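Local coordinates for aldo-keto reductase AKR2E4 (Bombyx mori, PDB 3WCZ), which uses NADPH to reduce carbonyl compounds, with high activity toward the insect steroid 3-dehydroecdysone, and may take part in regulating molting, at residues I34-Q39 against K259-Q264. Residues are numbered along the deposited sequence; the frame is centred on the assembly and turned at random.
Sequences IDEVRQ and KSTNKQ. With NAP (NADP nicotinamide-adenine-dinucleotide phosphate), chain B.
In the NADP-binding (β/α)8 barrel of the aldo-keto reductases, the loop that grips the 2'-phosphate of the cofactor rests against the first barrel helix, where Glu-36 of helix 35-46 meets Thr-261. It is a clear case of a second shell backing a phosphate site. The Glu-36 side chain lies across that of Thr-261: its CD sits 3.4 Å from the methyl CG2 of Thr-261, and its OE1 comes within 3.0 Å of Thr-261 OG1. With chi1 at 70°, CG of Glu-36 sits over its own backbone, flanked by N and C, and the extended chain beyond it carries the carboxylate to the threonine. The other oxygen, OE2, makes a salt bridge with Arg-25 and accepts from a water, which in turn accepts from Lys-259 NZ and from Thr-261 OG1. A second water donates to the backbone O atoms of both Glu-36 and Thr-261, tying the helix to the loop.

The same loop also grips the phosphate: O3X of NADP accepts from Lys-259 NZ at 2.8 Å and from Thr-261 N at 2.9 Å, while Ser-260 OG donates to O2X at 2.7 Å. The serine oxygen also accepts from Asn-262 N, 3.0 Å away, closing an ST turn, and Asn-262 caps helix 263-270. Were Glu-36 an alanine, Arg-25 would probably lose this carboxylate mate, the water an acceptor, and a gap would open beside the Thr-261 methyl. With Glu-36 OE2 4.9 Å from Lys-259 NZ, the carboxylate is likely to stabilise the lysine's positive charge, and a shared water links the two. Such a grip on the 2'-phosphate is consistent with the lack of activity with NADH, which has no such group.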
# COMPACT_ATOMS: atom_id res chain seq x y z
N ILE A 34 -15.03 12.81 -3.86
CA ILE A 34 -13.88 12.14 -4.43
C ILE A 34 -12.82 13.13 -4.93
O ILE A 34 -11.63 12.78 -5.03
CB ILE A 34 -14.31 11.14 -5.52
CG1 ILE A 34 -13.26 10.03 -5.69
CG2 ILE A 34 -14.60 11.87 -6.82
CD1 ILE A 34 -13.83 8.82 -6.44
N ASP A 35 -13.20 14.37 -5.25
CA ASP A 35 -12.22 15.36 -5.69
C ASP A 35 -11.16 15.60 -4.63
O ASP A 35 -10.05 16.06 -4.95
CB ASP A 35 -12.92 16.67 -6.06
CG ASP A 35 -11.98 17.67 -6.72
OD1 ASP A 35 -11.39 17.33 -7.77
OD2 ASP A 35 -11.84 18.79 -6.19
N GLU A 36 -11.47 15.30 -3.37
CA GLU A 36 -10.45 15.47 -2.33
C GLU A 36 -9.22 14.59 -2.57
O GLU A 36 -8.15 14.88 -2.06
CB GLU A 36 -11.01 15.18 -0.95
CG GLU A 36 -11.31 13.69 -0.71
CD GLU A 36 -11.66 13.37 0.73
OE1 GLU A 36 -11.64 14.31 1.58
OE2 GLU A 36 -11.97 12.19 1.02
N VAL A 37 -9.37 13.52 -3.34
CA VAL A 37 -8.23 12.67 -3.67
C VAL A 37 -7.29 13.40 -4.62
O VAL A 37 -6.08 13.32 -4.47
CB VAL A 37 -8.71 11.34 -4.27
CG1 VAL A 37 -7.54 10.52 -4.79
CG2 VAL A 37 -9.52 10.53 -3.24
N ARG A 38 -7.82 14.11 -5.61
CA ARG A 38 -7.00 14.91 -6.50
C ARG A 38 -6.22 15.93 -5.68
O ARG A 38 -5.00 16.06 -5.81
CB ARG A 38 -7.86 15.63 -7.55
CG ARG A 38 -7.10 16.65 -8.37
CD ARG A 38 -8.04 17.65 -9.11
NE ARG A 38 -8.84 18.38 -8.13
CZ ARG A 38 -8.34 19.33 -7.34
NH1 ARG A 38 -7.09 19.74 -7.47
NH2 ARG A 38 -9.12 19.87 -6.42
N GLN A 39 -6.92 16.62 -4.79
CA GLN A 39 -6.26 17.63 -3.96
C GLN A 39 -5.22 17.01 -3.04
O GLN A 39 -4.14 17.58 -2.85
CB GLN A 39 -7.33 18.38 -3.15
CG GLN A 39 -6.77 19.57 -2.36
CD GLN A 39 -6.20 20.63 -3.28
OE1 GLN A 39 -6.90 21.16 -4.15
NE2 GLN A 39 -4.91 20.92 -3.15
N LYS A 259 -3.02 7.07 4.44
CA LYS A 259 -4.04 7.83 3.72
C LYS A 259 -4.39 9.10 4.51
O LYS A 259 -4.65 9.07 5.72
CB LYS A 259 -5.32 7.01 3.52
CG LYS A 259 -6.49 7.80 2.93
CD LYS A 259 -7.36 8.46 3.99
CE LYS A 259 -8.53 9.19 3.39
NZ LYS A 259 -9.37 9.85 4.48
N SER A 260 -4.39 10.22 3.81
CA SER A 260 -4.97 11.44 4.37
C SER A 260 -5.46 12.27 3.23
O SER A 260 -4.92 12.25 2.13
CB SER A 260 -3.94 12.22 5.17
OG SER A 260 -4.51 13.40 5.76
N THR A 261 -6.51 13.04 3.52
CA THR A 261 -6.95 14.09 2.63
C THR A 261 -6.84 15.47 3.30
O THR A 261 -7.39 16.45 2.79
CB THR A 261 -8.37 13.86 2.12
OG1 THR A 261 -9.25 13.67 3.23
CG2 THR A 261 -8.42 12.65 1.20
N ASN A 262 -6.09 15.55 4.39
CA ASN A 262 -5.90 16.79 5.15
C ASN A 262 -4.49 17.31 4.92
O ASN A 262 -3.53 16.58 5.10
CB ASN A 262 -6.10 16.50 6.66
CG ASN A 262 -5.79 17.69 7.58
OD1 ASN A 262 -4.67 17.90 7.99
ND2 ASN A 262 -6.83 18.45 7.92
N LYS A 263 -4.36 18.59 4.54
CA LYS A 263 -3.09 19.13 4.12
C LYS A 263 -2.02 18.97 5.20
O LYS A 263 -0.89 18.57 4.94
CB LYS A 263 -3.24 20.62 3.73
CG LYS A 263 -2.02 21.20 3.10
CD LYS A 263 -2.24 22.66 2.68
CE LYS A 263 -0.99 23.17 1.98
NZ LYS A 263 -1.17 24.59 1.54
N GLN A 264 -2.39 19.30 6.43
CA GLN A 264 -1.46 19.25 7.52
C GLN A 264 -1.04 17.81 7.89
O GLN A 264 0.13 17.54 8.12
CB GLN A 264 -2.07 19.97 8.74
CG GLN A 264 -2.32 21.49 8.55
CD GLN A 264 -3.39 21.88 7.48
OE1 GLN A 264 -4.46 21.25 7.35
NE2 GLN A 264 -3.09 22.94 6.73
PA NAP B . -5.06 4.57 7.11
O1A NAP B . -4.01 5.31 6.39
O2A NAP B . -4.81 3.37 7.88
O5B NAP B . -5.97 5.50 7.97
C5B NAP B . -6.52 6.68 7.44
C4B NAP B . -7.29 7.51 8.45
O4B NAP B . -6.38 8.10 9.39
C3B NAP B . -8.13 8.60 7.91
O3B NAP B . -9.30 8.65 8.68
C2B NAP B . -7.29 9.78 8.09
O2B NAP B . -8.01 10.99 8.16
C1B NAP B . -6.57 9.49 9.39
N9A NAP B . -5.26 10.09 9.55
C8A NAP B . -4.31 10.17 8.60
N7A NAP B . -3.19 10.65 9.08
C5A NAP B . -3.39 10.91 10.41
C6A NAP B . -2.58 11.42 11.43
N6A NAP B . -1.26 11.84 11.25
N1A NAP B . -3.14 11.53 12.65
C2A NAP B . -4.40 11.15 12.87
N3A NAP B . -5.20 10.64 11.91
C4A NAP B . -4.69 10.51 10.68
O3 NAP B . -6.17 4.22 5.99
PN NAP B . -6.49 3.08 4.92
O1N NAP B . -7.15 3.79 3.79
O2N NAP B . -7.23 1.99 5.62
O5D NAP B . -5.10 2.46 4.46
C5D NAP B . -4.15 3.24 3.82
C4D NAP B . -3.95 2.96 2.33
O4D NAP B . -3.46 1.64 2.12
C3D NAP B . -5.20 3.00 1.51
O3D NAP B . -5.69 4.31 1.32
C2D NAP B . -4.78 2.31 0.31
O2D NAP B . -3.95 3.12 -0.47
C1D NAP B . -4.01 1.15 0.89
N1N NAP B . -4.73 -0.10 1.18
C2N NAP B . -4.54 -1.18 0.41
C3N NAP B . -5.20 -2.35 0.68
C7N NAP B . -4.89 -3.52 -0.18
O7N NAP B . -3.83 -3.60 -0.84
N7N NAP B . -5.76 -4.55 -0.12
C4N NAP B . -6.14 -2.43 1.73
C5N NAP B . -6.33 -1.30 2.54
C6N NAP B . -5.60 -0.16 2.22
P2B NAP B . -7.68 12.24 7.21
O1X NAP B . -8.76 13.27 7.60
O2X NAP B . -6.35 12.74 7.55
O3X NAP B . -7.82 11.76 5.78
O HOH W 1 -11.41 11.43 3.35
O HOH W 2 -7.93 16.90 -0.01